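Local coordinates for KaiC-like domain-containing protein (Pyrococcus horikoshii, PDB 3BS4) that is of unknown function but, as a KaiC-like domain, probably has a RecA-type fold, and holds a bound peptide of unknown identity in the crystal, at residues K16-S21 with A205-L209; M54-Y59 with A145-Y151; N81-A85 with V129-L135; I86-S92 with G102-L106; V201-A205 with V226-P230. One frame throughout, in Å; residues are numbered along the deposited sequence.

Contact 1: K16-S21 with A205-L209; sequences KIKKHS and ADYVL
Tyr-207 and Lys-18 make the one hydrogen bond between these segments: Lys-18 N donates to Tyr-207 OH over 3.0 Å, and the N-H...O angle of 176° is practically straight. CG of Tyr-207 lies anti to its carbonyl carbon (chi1 -63°), which sends the ring across from strand 207-209 until its hydroxyl meets the backbone N-H of Lys-18. The loop contains a type II beta turn from Lys-18 to Ser-21. Lys-18 O is gripped twice by the far end of the turn, by Ser-21 N and by Ser-21 OG at 2.6 Å, both coming from the same face of the carbonyl plane. The serine side chain is therefore fixed in rotation by its own turn.

The remaining touches are van der Waals in kind. Ser-21 CB and OG sit at the edge of the tyrosine ring near its plane, OG being 3.4 Å from Tyr-207 CE2. Ile-17 comes in obliquely with its CG2 branch, 4.1 Å from the same CE2. Asp-206 OD2 lies 3.4 Å from Ser-21 CA, but its hydrogen-bond partner is the next residue along, Leu-22 N, so the carboxylate reaches past the serine to the first residue of strand 22-27.

Trp-5 meets the Tyr-207 ring edge-to-face and also touches Ile-17. The contact joins the loop between helix 8-14 and strand 22-27 to the start of strand 207-216, which runs parallel to strand 22-27 as its neighbour in the sheet, while strand 184-190 flanks strand 22-27 on its other edge.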
# COMPACT_ATOMS: atom_id res chain seq x y z
N LYS A 16 11.99 -7.41 11.64
CA LYS A 16 11.80 -7.12 10.23
C LYS A 16 10.63 -7.89 9.62
O LYS A 16 10.10 -8.82 10.23
CB LYS A 16 13.10 -7.39 9.48
CG LYS A 16 14.15 -6.32 9.75
CD LYS A 16 15.53 -6.69 9.24
CE LYS A 16 15.70 -6.35 7.77
NZ LYS A 16 17.14 -6.41 7.37
N ILE A 17 10.20 -7.47 8.43
CA ILE A 17 9.02 -8.04 7.79
C ILE A 17 9.33 -9.36 7.10
O ILE A 17 10.27 -9.44 6.32
CB ILE A 17 8.48 -7.06 6.73
CG1 ILE A 17 8.13 -5.71 7.37
CG2 ILE A 17 7.27 -7.68 6.00
CD1 ILE A 17 7.99 -4.57 6.38
N LYS A 18 8.53 -10.38 7.39
CA LYS A 18 8.61 -11.65 6.68
C LYS A 18 8.28 -11.42 5.21
O LYS A 18 7.23 -10.90 4.86
CB LYS A 18 7.65 -12.66 7.30
CG LYS A 18 7.63 -13.99 6.59
CD LYS A 18 6.75 -15.00 7.32
CE LYS A 18 7.11 -16.43 6.94
NZ LYS A 18 7.06 -16.73 5.48
N LYS A 19 9.22 -11.79 4.34
CA LYS A 19 9.06 -11.60 2.92
C LYS A 19 7.73 -12.16 2.41
O LYS A 19 7.31 -13.26 2.78
CB LYS A 19 10.25 -12.23 2.17
CG LYS A 19 10.24 -11.98 0.68
CD LYS A 19 11.58 -12.37 0.07
CE LYS A 19 11.50 -12.46 -1.44
NZ LYS A 19 12.89 -12.57 -1.97
N HIS A 20 7.05 -11.36 1.58
CA HIS A 20 5.77 -11.70 0.94
C HIS A 20 4.54 -11.46 1.80
O HIS A 20 3.43 -11.77 1.39
CB HIS A 20 5.72 -13.13 0.37
CG HIS A 20 6.75 -13.39 -0.68
ND1 HIS A 20 7.52 -14.53 -0.70
CD2 HIS A 20 7.16 -12.64 -1.73
CE1 HIS A 20 8.34 -14.49 -1.73
NE2 HIS A 20 8.15 -13.35 -2.37
N SER A 21 4.74 -10.89 2.99
CA SER A 21 3.65 -10.58 3.87
C SER A 21 2.75 -9.50 3.27
O SER A 21 3.18 -8.74 2.39
CB SER A 21 4.19 -10.10 5.21
OG SER A 21 4.84 -11.18 5.87
N ALA A 205 -4.70 -9.52 6.34
CA ALA A 205 -3.33 -9.02 6.57
C ALA A 205 -2.51 -9.90 7.52
O ALA A 205 -3.05 -10.44 8.49
CB ALA A 205 -3.37 -7.59 7.08
N ASP A 206 -1.21 -10.00 7.26
CA ASP A 206 -0.31 -10.69 8.19
C ASP A 206 0.11 -9.78 9.34
O ASP A 206 0.29 -10.24 10.49
CB ASP A 206 0.92 -11.21 7.46
CG ASP A 206 0.55 -12.15 6.34
OD1 ASP A 206 -0.02 -13.25 6.62
OD2 ASP A 206 0.79 -11.79 5.17
N TYR A 207 0.28 -8.50 9.03
CA TYR A 207 0.59 -7.49 10.03
C TYR A 207 -0.50 -6.43 9.99
O TYR A 207 -0.94 -6.07 8.92
CB TYR A 207 1.91 -6.77 9.73
CG TYR A 207 3.14 -7.64 9.76
CD1 TYR A 207 4.02 -7.62 10.85
CD2 TYR A 207 3.46 -8.44 8.66
CE1 TYR A 207 5.17 -8.42 10.85
CE2 TYR A 207 4.60 -9.24 8.66
CZ TYR A 207 5.45 -9.22 9.75
OH TYR A 207 6.59 -10.03 9.71
N VAL A 208 -0.91 -5.94 11.16
CA VAL A 208 -1.80 -4.78 11.20
C VAL A 208 -1.20 -3.77 12.17
O VAL A 208 -1.02 -4.09 13.36
CB VAL A 208 -3.22 -5.13 11.69
CG1 VAL A 208 -4.06 -3.84 11.76
CG2 VAL A 208 -3.87 -6.17 10.77
N LEU A 209 -0.92 -2.58 11.66
CA LEU A 209 -0.50 -1.43 12.47
C LEU A 209 -1.59 -0.38 12.40
O LEU A 209 -2.03 -0.02 11.30
CB LEU A 209 0.80 -0.82 11.92
CG LEU A 209 2.00 -1.77 11.74
CD1 LEU A 209 3.25 -0.99 11.31
CD2 LEU A 209 2.26 -2.60 12.96

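Contact 2: M54-Y59 with A145-Y151; sequences MFSISY and AISMSGY
Phe-55 pairs with Ala-145 and Ser-56 with Ile-146 as parallel strand neighbours, their CA atoms 4.6 and 5.4 Å apart. Ile-146 N donates to Phe-55 O with an N-H...O angle of 169°. Where the strands end, Ile-146 O collects three donors: Ile-57 N from above the carbonyl plane, Ser-58 N in that plane on a lone pair, and a water. This water also donates to Ser-56 OG and accepts from Tyr-59 N, bridging the two segments. Immediately beyond, the peptide bond before Ser-147 is cis, and Ser-147 N donates to Ser-58 OG at 3.0 Å, a cross-link that returns from 145-151 to 54-59.

Ile-57 meets several groups. Its CG2 stands over one face of the Tyr-151 ring, 4.2 Å from the ring centroid and 14° off the normal, a CH-pi contact; CD1 lies 3.7 Å from Tyr-151 CZ and 4.0 Å from Ala-145 CB. The Ile-57 and Tyr-151 side chains cross at about a right angle. Gly-150 lets Ser-58 and Ile-57 come this close, since a CB there would collide with Ser-58 OG and Ile-57 CG2. Tyr-59 turns its ring edge to Ile-146 CG2, with CE2 at 4.0 Å, and its hydroxyl bonds to Glu-190 and Lys-35; Glu-190 also holds Ser-147 OG.

Phe-55, Ile-57, Met-148 and Tyr-151 all reach the bound peptide, Tyr-151 OH by a hydrogen bond. Adjacent parallel strands with a cis peptide just past one end are consistent with a RecA/KaiC-like core, as RecA has such a bond after its Walker B strand.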
# COMPACT_ATOMS: atom_id res chain seq x y z
N MET A 54 2.17 0.42 -7.50
CA MET A 54 1.18 1.15 -6.71
C MET A 54 -0.20 0.99 -7.33
O MET A 54 -0.38 1.21 -8.53
CB MET A 54 1.53 2.64 -6.67
CG MET A 54 0.61 3.47 -5.79
SD MET A 54 0.98 5.24 -5.99
CE MET A 54 2.80 5.13 -5.97
N PHE A 55 -1.18 0.62 -6.50
CA PHE A 55 -2.58 0.67 -6.91
C PHE A 55 -3.11 1.98 -6.38
O PHE A 55 -3.35 2.13 -5.18
CB PHE A 55 -3.34 -0.54 -6.35
CG PHE A 55 -2.73 -1.84 -6.80
CD1 PHE A 55 -3.09 -2.40 -8.02
CD2 PHE A 55 -1.73 -2.43 -6.04
CE1 PHE A 55 -2.50 -3.59 -8.46
CE2 PHE A 55 -1.12 -3.60 -6.47
CZ PHE A 55 -1.52 -4.18 -7.68
N SER A 56 -3.23 2.95 -7.28
CA SER A 56 -3.55 4.32 -6.87
C SER A 56 -5.05 4.51 -6.97
O SER A 56 -5.57 4.86 -8.01
CB SER A 56 -2.80 5.31 -7.75
OG SER A 56 -2.99 6.61 -7.25
N ILE A 57 -5.73 4.19 -5.86
CA ILE A 57 -7.18 4.03 -5.83
C ILE A 57 -7.89 5.32 -5.43
O ILE A 57 -8.93 5.67 -6.00
CB ILE A 57 -7.55 2.91 -4.81
CG1 ILE A 57 -6.95 1.55 -5.23
CG2 ILE A 57 -9.08 2.81 -4.59
CD1 ILE A 57 -6.60 0.63 -4.05
N SER A 58 -7.32 6.02 -4.45
CA SER A 58 -8.06 7.06 -3.73
C SER A 58 -7.80 8.49 -4.16
O SER A 58 -8.63 9.37 -3.86
CB SER A 58 -7.80 6.95 -2.22
OG SER A 58 -8.39 5.80 -1.69
N TYR A 59 -6.65 8.72 -4.82
CA TYR A 59 -6.20 10.09 -5.12
C TYR A 59 -5.88 10.26 -6.59
O TYR A 59 -5.38 9.32 -7.23
CB TYR A 59 -4.97 10.47 -4.25
CG TYR A 59 -5.27 10.32 -2.79
CD1 TYR A 59 -6.12 11.22 -2.16
CD2 TYR A 59 -4.81 9.21 -2.07
CE1 TYR A 59 -6.47 11.08 -0.83
CE2 TYR A 59 -5.16 9.04 -0.74
CZ TYR A 59 -5.99 9.98 -0.13
OH TYR A 59 -6.38 9.87 1.19
N ALA A 145 -1.23 -0.28 -1.88
CA ALA A 145 -2.60 0.06 -2.31
C ALA A 145 -3.12 1.25 -1.49
O ALA A 145 -3.33 1.12 -0.27
CB ALA A 145 -3.55 -1.15 -2.14
N ILE A 146 -3.28 2.38 -2.18
CA ILE A 146 -3.58 3.65 -1.54
C ILE A 146 -4.89 4.21 -2.11
O ILE A 146 -4.90 4.82 -3.18
CB ILE A 146 -2.44 4.68 -1.72
CG1 ILE A 146 -1.08 4.07 -1.36
CG2 ILE A 146 -2.73 5.92 -0.88
CD1 ILE A 146 0.13 4.90 -1.78
N SER A 147 -6.01 3.97 -1.43
CA SER A 147 -6.15 3.17 -0.23
C SER A 147 -7.36 2.28 -0.31
O SER A 147 -8.23 2.49 -1.18
CB SER A 147 -6.53 4.13 0.92
OG SER A 147 -5.52 5.12 1.09
N MET A 148 -7.41 1.21 0.47
CA MET A 148 -8.22 0.06 0.14
C MET A 148 -9.63 0.59 0.60
O MET A 148 -10.68 0.16 0.11
CB MET A 148 -7.86 -1.13 1.02
CG MET A 148 -6.60 -1.86 0.54
SD MET A 148 -6.79 -2.61 -1.11
CE MET A 148 -7.99 -3.92 -0.67
N SER A 149 -9.64 1.56 1.53
CA SER A 149 -10.88 2.21 1.97
C SER A 149 -11.58 2.96 0.82
O SER A 149 -12.79 3.21 0.87
CB SER A 149 -10.61 3.14 3.18
OG SER A 149 -9.48 3.97 2.92
N GLY A 150 -10.82 3.31 -0.22
CA GLY A 150 -11.37 4.00 -1.38
C GLY A 150 -12.43 3.20 -2.12
O GLY A 150 -13.28 3.79 -2.81
N TYR A 151 -12.39 1.87 -2.02
CA TYR A 151 -13.38 1.05 -2.74
C TYR A 151 -14.80 1.34 -2.27
O TYR A 151 -15.73 1.12 -3.03
CB TYR A 151 -13.05 -0.43 -2.62
CG TYR A 151 -11.83 -0.78 -3.43
CD1 TYR A 151 -11.81 -0.56 -4.80
CD2 TYR A 151 -10.68 -1.32 -2.81
CE1 TYR A 151 -10.68 -0.87 -5.57
CE2 TYR A 151 -9.54 -1.62 -3.58
CZ TYR A 151 -9.56 -1.40 -4.94
OH TYR A 151 -8.45 -1.66 -5.73
O HOH W 1 -4.21 7.11 -4.73

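Contact 3: N81-A85 with V129-L135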
# COMPACT_ATOMS: atom_id res chain seq x y z
N ASN A 81 12.22 4.97 -15.78
CA ASN A 81 13.32 4.04 -15.57
C ASN A 81 12.86 2.66 -15.10
O ASN A 81 13.67 1.85 -14.68
CB ASN A 81 14.37 4.66 -14.63
CG ASN A 81 15.18 5.77 -15.31
OD1 ASN A 81 16.13 5.48 -16.05
ND2 ASN A 81 14.80 7.03 -15.10
N HIS A 82 11.55 2.42 -15.19
CA HIS A 82 10.96 1.09 -15.00
C HIS A 82 11.04 0.56 -13.57
O HIS A 82 10.92 -0.64 -13.36
CB HIS A 82 11.57 0.07 -16.00
CG HIS A 82 11.18 0.33 -17.41
ND1 HIS A 82 12.09 0.68 -18.39
CD2 HIS A 82 9.97 0.34 -18.01
CE1 HIS A 82 11.46 0.88 -19.53
NE2 HIS A 82 10.17 0.67 -19.33
N ARG A 83 11.26 1.45 -12.61
CA ARG A 83 11.33 1.05 -11.20
C ARG A 83 9.95 1.04 -10.56
O ARG A 83 9.68 0.24 -9.66
CB ARG A 83 12.22 2.00 -10.40
CG ARG A 83 13.67 2.05 -10.90
CD ARG A 83 14.28 0.66 -10.89
NE ARG A 83 15.75 0.72 -10.90
CZ ARG A 83 16.50 0.85 -12.00
NH1 ARG A 83 15.95 0.94 -13.20
NH2 ARG A 83 17.82 0.89 -11.88
N LEU A 84 9.10 1.96 -11.02
CA LEU A 84 7.76 2.14 -10.47
C LEU A 84 6.71 1.84 -11.54
O LEU A 84 6.84 2.30 -12.68
CB LEU A 84 7.62 3.58 -9.97
CG LEU A 84 6.26 4.06 -9.47
CD1 LEU A 84 5.82 3.23 -8.25
CD2 LEU A 84 6.32 5.56 -9.16
N ALA A 85 5.69 1.07 -11.17
CA ALA A 85 4.51 0.85 -12.03
C ALA A 85 3.30 1.36 -11.26
O ALA A 85 3.19 1.11 -10.07
CB ALA A 85 4.34 -0.62 -12.34
N VAL A 129 7.40 -6.95 -18.16
CA VAL A 129 8.41 -5.93 -18.47
C VAL A 129 9.61 -6.08 -17.53
O VAL A 129 10.77 -6.11 -17.97
CB VAL A 129 7.86 -4.48 -18.42
CG1 VAL A 129 8.95 -3.46 -18.70
CG2 VAL A 129 6.70 -4.30 -19.41
N TRP A 130 9.35 -6.15 -16.22
CA TRP A 130 10.43 -6.29 -15.26
C TRP A 130 11.25 -7.53 -15.53
O TRP A 130 12.49 -7.50 -15.43
CB TRP A 130 9.88 -6.36 -13.83
CG TRP A 130 9.43 -5.02 -13.31
CD1 TRP A 130 9.99 -3.81 -13.57
CD2 TRP A 130 8.37 -4.78 -12.37
NE1 TRP A 130 9.33 -2.82 -12.87
CE2 TRP A 130 8.33 -3.39 -12.13
CE3 TRP A 130 7.44 -5.61 -11.72
CZ2 TRP A 130 7.40 -2.80 -11.27
CZ3 TRP A 130 6.52 -5.02 -10.87
CH2 TRP A 130 6.51 -3.63 -10.65
N MET A 131 10.58 -8.63 -15.86
CA MET A 131 11.30 -9.89 -16.10
C MET A 131 12.14 -9.79 -17.39
O MET A 131 13.31 -10.21 -17.42
CB MET A 131 10.36 -11.10 -16.14
CG MET A 131 11.11 -12.45 -16.24
SD MET A 131 12.21 -12.87 -14.84
CE MET A 131 10.96 -13.03 -13.59
N ASP A 132 11.53 -9.24 -18.45
CA ASP A 132 12.26 -9.09 -19.72
C ASP A 132 13.56 -8.29 -19.52
O ASP A 132 14.60 -8.62 -20.10
CB ASP A 132 11.41 -8.42 -20.79
CG ASP A 132 10.36 -9.35 -21.40
OD1 ASP A 132 10.27 -10.55 -21.03
OD2 ASP A 132 9.62 -8.86 -22.27
N LEU A 133 13.49 -7.23 -18.73
CA LEU A 133 14.64 -6.37 -18.49
C LEU A 133 15.58 -6.91 -17.40
O LEU A 133 16.62 -6.30 -17.11
CB LEU A 133 14.19 -4.94 -18.18
CG LEU A 133 13.28 -4.27 -19.22
CD1 LEU A 133 12.93 -2.81 -18.79
CD2 LEU A 133 13.90 -4.24 -20.65
N ASN A 134 15.19 -8.04 -16.81
CA ASN A 134 15.93 -8.68 -15.69
C ASN A 134 16.04 -7.78 -14.46
O ASN A 134 17.07 -7.75 -13.76
CB ASN A 134 17.33 -9.18 -16.13
CG ASN A 134 17.94 -10.14 -15.12
OD1 ASN A 134 17.28 -11.09 -14.68
ND2 ASN A 134 19.18 -9.88 -14.73
N LEU A 135 14.97 -7.04 -14.19
CA LEU A 135 15.02 -6.06 -13.12
C LEU A 135 14.70 -6.65 -11.76
O LEU A 135 14.93 -5.99 -10.76
CB LEU A 135 14.13 -4.85 -13.42
CG LEU A 135 14.65 -3.93 -14.52
CD1 LEU A 135 13.62 -2.88 -14.89
CD2 LEU A 135 15.98 -3.26 -14.10
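His-82 meets three side chains of segment 129-135, one after another from CB outward. CB rests 3.8 Å from Leu-135 CD1. From CG onward the imidazole is covered on one face by Leu-133 CD1, 3.9 Å from the ring centroid and 25° off its normal, a CH-pi contact displaced toward the rim, where ND1 is the nearest ring atom at 3.6 Å. CD2 turns to Val-129, whose CG1 is 4.0 Å from it, the two side chains crossing at about a right angle. The torsion chi1 of -68° sets CG anti to the carbonyl carbon and presents the ring to the helix.

The backbone of His-82 is held as well. Trp-130 NE1 donates to His-82 O at 2.7 Å; the acceptor lies near the indole plane, yet the bond is bent, with an N-H...O angle of 142°. Farther along the indole, CZ2 lies 3.9 Å from Ala-85 CB, which settles the six-membered ring beside strand 84-87.

Each segment includes a helix cap. His-82, with positive phi, is C-prime of a Schellman motif closing helix 75-80. Asn-134 closes helix 115-132 in the same way, through Leu-135 N to Trp-130 O and Asn-134 N to Met-131 O. Two Schellman-capped helix termini thus face each other at the start of a sheet strand.

Contact 4: I86-S92 with G102-L106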
# COMPACT_ATOMS: atom_id res chain seq x y z
N ILE A 86 2.42 2.08 -11.95
CA ILE A 86 1.21 2.59 -11.30
C ILE A 86 0.00 2.10 -12.05
O ILE A 86 -0.06 2.23 -13.28
CB ILE A 86 1.17 4.14 -11.23
CG1 ILE A 86 2.37 4.67 -10.42
CG2 ILE A 86 -0.15 4.62 -10.62
CD1 ILE A 86 2.50 6.19 -10.36
N VAL A 87 -0.94 1.49 -11.33
CA VAL A 87 -2.27 1.28 -11.90
C VAL A 87 -3.11 2.44 -11.40
O VAL A 87 -3.37 2.56 -10.20
CB VAL A 87 -2.89 -0.06 -11.48
CG1 VAL A 87 -4.29 -0.24 -12.10
CG2 VAL A 87 -1.97 -1.24 -11.84
N ASP A 88 -3.52 3.32 -12.30
CA ASP A 88 -4.28 4.49 -11.91
C ASP A 88 -5.76 4.17 -11.84
O ASP A 88 -6.55 4.49 -12.73
CB ASP A 88 -3.98 5.69 -12.82
CG ASP A 88 -4.66 6.96 -12.35
OD1 ASP A 88 -5.27 6.96 -11.27
OD2 ASP A 88 -4.58 7.99 -13.07
N THR A 89 -6.12 3.50 -10.75
CA THR A 89 -7.50 3.10 -10.52
C THR A 89 -8.40 4.33 -10.38
O THR A 89 -9.53 4.36 -10.91
CB THR A 89 -7.54 2.20 -9.27
OG1 THR A 89 -6.72 1.04 -9.53
CG2 THR A 89 -8.97 1.74 -8.97
N PHE A 90 -7.91 5.35 -9.69
CA PHE A 90 -8.70 6.57 -9.52
C PHE A 90 -9.05 7.16 -10.89
O PHE A 90 -10.23 7.45 -11.16
CB PHE A 90 -7.92 7.59 -8.69
CG PHE A 90 -8.70 8.85 -8.41
CD1 PHE A 90 -9.44 8.97 -7.23
CD2 PHE A 90 -8.74 9.89 -9.34
CE1 PHE A 90 -10.17 10.12 -6.98
CE2 PHE A 90 -9.46 11.04 -9.10
CZ PHE A 90 -10.18 11.15 -7.91
N GLY A 91 -8.06 7.33 -11.75
CA GLY A 91 -8.34 7.92 -13.07
C GLY A 91 -9.26 7.03 -13.89
O GLY A 91 -10.11 7.51 -14.65
N SER A 92 -9.11 5.72 -13.72
CA SER A 92 -9.94 4.74 -14.42
C SER A 92 -11.40 4.87 -14.02
O SER A 92 -12.27 4.90 -14.88
CB SER A 92 -9.43 3.32 -14.14
OG SER A 92 -8.06 3.21 -14.53
N GLY A 102 4.57 3.85 -17.85
CA GLY A 102 4.51 3.14 -16.57
C GLY A 102 3.19 3.26 -15.84
O GLY A 102 3.05 2.72 -14.74
N VAL A 103 2.22 3.95 -16.44
CA VAL A 103 0.90 4.16 -15.81
C VAL A 103 -0.16 3.42 -16.60
O VAL A 103 -0.42 3.73 -17.78
CB VAL A 103 0.49 5.66 -15.69
CG1 VAL A 103 -0.87 5.81 -14.98
CG2 VAL A 103 1.53 6.45 -14.92
N TRP A 104 -0.76 2.44 -15.94
CA TRP A 104 -1.79 1.59 -16.52
C TRP A 104 -3.17 2.07 -16.16
O TRP A 104 -3.43 2.42 -15.01
CB TRP A 104 -1.64 0.16 -16.01
CG TRP A 104 -1.14 -0.78 -17.04
CD1 TRP A 104 0.12 -0.82 -17.58
CD2 TRP A 104 -1.87 -1.85 -17.66
NE1 TRP A 104 0.21 -1.83 -18.50
CE2 TRP A 104 -1.00 -2.48 -18.56
CE3 TRP A 104 -3.19 -2.32 -17.55
CZ2 TRP A 104 -1.39 -3.57 -19.35
CZ3 TRP A 104 -3.58 -3.41 -18.32
CH2 TRP A 104 -2.68 -4.02 -19.21
N TYR A 105 -4.05 2.08 -17.16
CA TYR A 105 -5.46 2.44 -16.99
C TYR A 105 -6.34 1.23 -17.24
O TYR A 105 -6.10 0.49 -18.18
CB TYR A 105 -5.84 3.57 -17.93
CG TYR A 105 -5.25 4.83 -17.42
CD1 TYR A 105 -5.91 5.55 -16.41
CD2 TYR A 105 -4.01 5.29 -17.86
CE1 TYR A 105 -5.37 6.70 -15.90
CE2 TYR A 105 -3.46 6.45 -17.33
CZ TYR A 105 -4.15 7.14 -16.34
OH TYR A 105 -3.64 8.30 -15.78
N LEU A 106 -7.35 1.06 -16.39
CA LEU A 106 -8.29 -0.06 -16.49
C LEU A 106 -9.47 0.34 -17.37
O LEU A 106 -10.14 1.34 -17.09
CB LEU A 106 -8.79 -0.50 -15.11
CG LEU A 106 -7.72 -0.69 -14.03
CD1 LEU A 106 -8.34 -0.53 -12.65
CD2 LEU A 106 -6.97 -2.02 -14.16
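Asp-88 and Tyr-105 lie side by side and point the same way, with carboxylate and ring planes 55° apart. Asp-88 CB is 3.5 Å from Tyr-105 CE1, and OD2 comes to 2.9 Å from Tyr-105 OH. The other carboxylate oxygen, OD1, accepts from Gly-91 N at 2.9 Å, met from above the carboxylate plane; this caps helix 89-94, with Asp-88 as N-cap. CG anti to the backbone N (chi1 -175°) is the turn that swings the carboxylate back over the first helical residues.

Ser-92 OG donates to Asp-88 O, approaching from the face opposite to Ser-92 N, and accepts from Leu-106 N at 2.9 Å. An alanine at Ser-92 would remove this oxygen and is likely to leave Leu-106 N without its acceptor and the helix less firmly tied to segment 102-106. Leu-106 crosses Val-87 at about a right angle, CD2 being 3.8 Å from Val-87 CG1.

In the backbone, Ile-86 pairs with Val-103 and Val-87 with Trp-104: Ile-86 N bonds to Gly-102 O, Trp-104 N to Ile-86 O, and Asp-88 N to Trp-104 O at 2.9 Å. Strand 103-104, one of the two outermost strands of the sheet, runs parallel to strand 84-87 and is reached from it through an N-capped helix.

Contact 5: V201-A205 with V226-P230; sequences VYRRA and VIKTP
Lys-228 sends its ammonium into the C-terminal end of helix 195-204. NZ donates to Tyr-202 O and to Ala-205 O, both at 2.8 Å; the second bond runs nearly along the C=O axis, while the first meets its carbonyl at 141°. Arg-203 O lies 3.0 Å from the same NZ. Every torsion of the side chain is near 180°, and this full extension is what carries the charge from the strand to the helix end. A positive group among outward carbonyls at a helix C-terminus is probably favoured by the helix dipole, which may also offset Arg-203 NE, 5.3 Å from NZ. A methionine in place of Lys-228 would probably leave the carbonyls of Tyr-202 and Ala-205 without this donor and the helix end without its balancing charge.

The apolar part is small. Tyr-202 CE2 touches Ile-227 CG2 at 3.9 Å, the two side chains meeting obliquely; the tyrosine hydroxyl goes on to His-26.

Opposite Val-208 the strand carries an extra residue, Ile-227 and Lys-228 together pairing with it through their backbones in a classic beta bulge. Helix 195-204 packs beside the hairpin of strands 207-216 and 219-228, Tyr-202 touching Val-208 and Lys-210, with Leu-24 of strand 22-27 touching Val-201, Tyr-202 and Ala-205.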
# COMPACT_ATOMS: atom_id res chain seq x y z
N VAL A 201 -10.33 -7.05 6.03
CA VAL A 201 -8.96 -6.68 5.69
C VAL A 201 -8.00 -6.94 6.85
O VAL A 201 -6.84 -7.30 6.62
CB VAL A 201 -8.80 -5.22 5.13
CG1 VAL A 201 -9.61 -5.06 3.84
CG2 VAL A 201 -9.18 -4.20 6.16
N TYR A 202 -8.46 -6.76 8.09
CA TYR A 202 -7.63 -7.15 9.23
C TYR A 202 -7.30 -8.64 9.17
O TYR A 202 -6.15 -9.06 9.41
CB TYR A 202 -8.36 -6.89 10.55
CG TYR A 202 -8.10 -5.55 11.21
CD1 TYR A 202 -8.21 -4.35 10.50
CD2 TYR A 202 -7.80 -5.48 12.57
CE1 TYR A 202 -7.99 -3.11 11.12
CE2 TYR A 202 -7.57 -4.25 13.19
CZ TYR A 202 -7.67 -3.08 12.48
OH TYR A 202 -7.46 -1.90 13.15
N ARG A 203 -8.31 -9.45 8.87
CA ARG A 203 -8.11 -10.90 8.86
C ARG A 203 -7.12 -11.31 7.77
O ARG A 203 -6.27 -12.21 7.97
CB ARG A 203 -9.47 -11.62 8.73
CG ARG A 203 -9.39 -13.14 8.47
CD ARG A 203 -8.71 -13.88 9.63
NE ARG A 203 -9.50 -13.74 10.84
CZ ARG A 203 -9.24 -14.38 11.99
NH1 ARG A 203 -8.21 -15.22 12.08
NH2 ARG A 203 -10.03 -14.18 13.03
N ARG A 204 -7.20 -10.65 6.62
CA ARG A 204 -6.39 -11.02 5.47
C ARG A 204 -4.93 -10.61 5.63
O ARG A 204 -4.02 -11.27 5.10
CB ARG A 204 -6.98 -10.40 4.20
CG ARG A 204 -8.29 -11.04 3.81
CD ARG A 204 -8.96 -10.28 2.69
NE ARG A 204 -10.33 -10.74 2.48
CZ ARG A 204 -10.65 -11.89 1.87
NH1 ARG A 204 -9.71 -12.70 1.40
NH2 ARG A 204 -11.92 -12.23 1.73
N ALA A 205 -4.70 -9.52 6.34
CA ALA A 205 -3.33 -9.02 6.57
C ALA A 205 -2.51 -9.90 7.52
O ALA A 205 -3.05 -10.44 8.49
CB ALA A 205 -3.37 -7.59 7.08
N VAL A 226 0.65 -1.93 17.47
CA VAL A 226 0.92 -3.15 16.73
C VAL A 226 -0.19 -4.13 17.08
O VAL A 226 -0.15 -4.79 18.12
CB VAL A 226 2.33 -3.73 17.01
CG1 VAL A 226 2.59 -4.92 16.09
CG2 VAL A 226 3.41 -2.64 16.84
N ILE A 227 -1.21 -4.17 16.23
CA ILE A 227 -2.41 -4.95 16.49
C ILE A 227 -2.22 -6.44 16.20
O ILE A 227 -2.73 -7.30 16.93
CB ILE A 227 -3.63 -4.38 15.68
CG1 ILE A 227 -4.00 -2.95 16.12
CG2 ILE A 227 -4.85 -5.27 15.77
CD1 ILE A 227 -4.24 -2.77 17.63
N LYS A 228 -1.50 -6.75 15.12
CA LYS A 228 -1.34 -8.14 14.67
C LYS A 228 0.00 -8.33 14.00
O LYS A 228 0.44 -7.47 13.24
CB LYS A 228 -2.47 -8.48 13.67
CG LYS A 228 -2.45 -9.89 13.05
CD LYS A 228 -3.58 -9.97 11.99
CE LYS A 228 -3.76 -11.37 11.47
NZ LYS A 228 -4.80 -11.35 10.43
N THR A 229 0.68 -9.45 14.32
CA THR A 229 1.91 -9.86 13.65
C THR A 229 1.84 -11.38 13.45
O THR A 229 1.00 -12.02 14.06
CB THR A 229 3.17 -9.57 14.51
OG1 THR A 229 3.10 -10.33 15.72
CG2 THR A 229 3.27 -8.11 14.85
N PRO A 230 2.69 -11.95 12.58
CA PRO A 230 2.76 -13.41 12.46
C PRO A 230 3.22 -14.10 13.76
O PRO A 230 2.87 -15.28 13.96
CB PRO A 230 3.81 -13.63 11.36
CG PRO A 230 3.77 -12.35 10.54
CD PRO A 230 3.55 -11.28 11.58

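All five contacts reach one mixed sheet. Contacts 1 and 5 share Ala-205, their centres 8 Å apart, and join through the bulge: Val-208 O lies 2.9 Å from Ile-227 N, and Val-208 N 2.9 Å from Lys-228 O. Contacts 2, 3 and 4 form the other half. Contact 2 is tied to contact 3 by Met-54 N and Ala-85 O, 2.8 Å apart, and to contact 4 by Met-54 O and Val-87 N, 2.9 Å apart. Contacts 3 and 4 divide strand 84-87 between them. Contacts 3 and 5 are the most distant pair, with centres about 30 Å apart. Contact 2 lines the bound peptide, at the C-terminal ends of its strands.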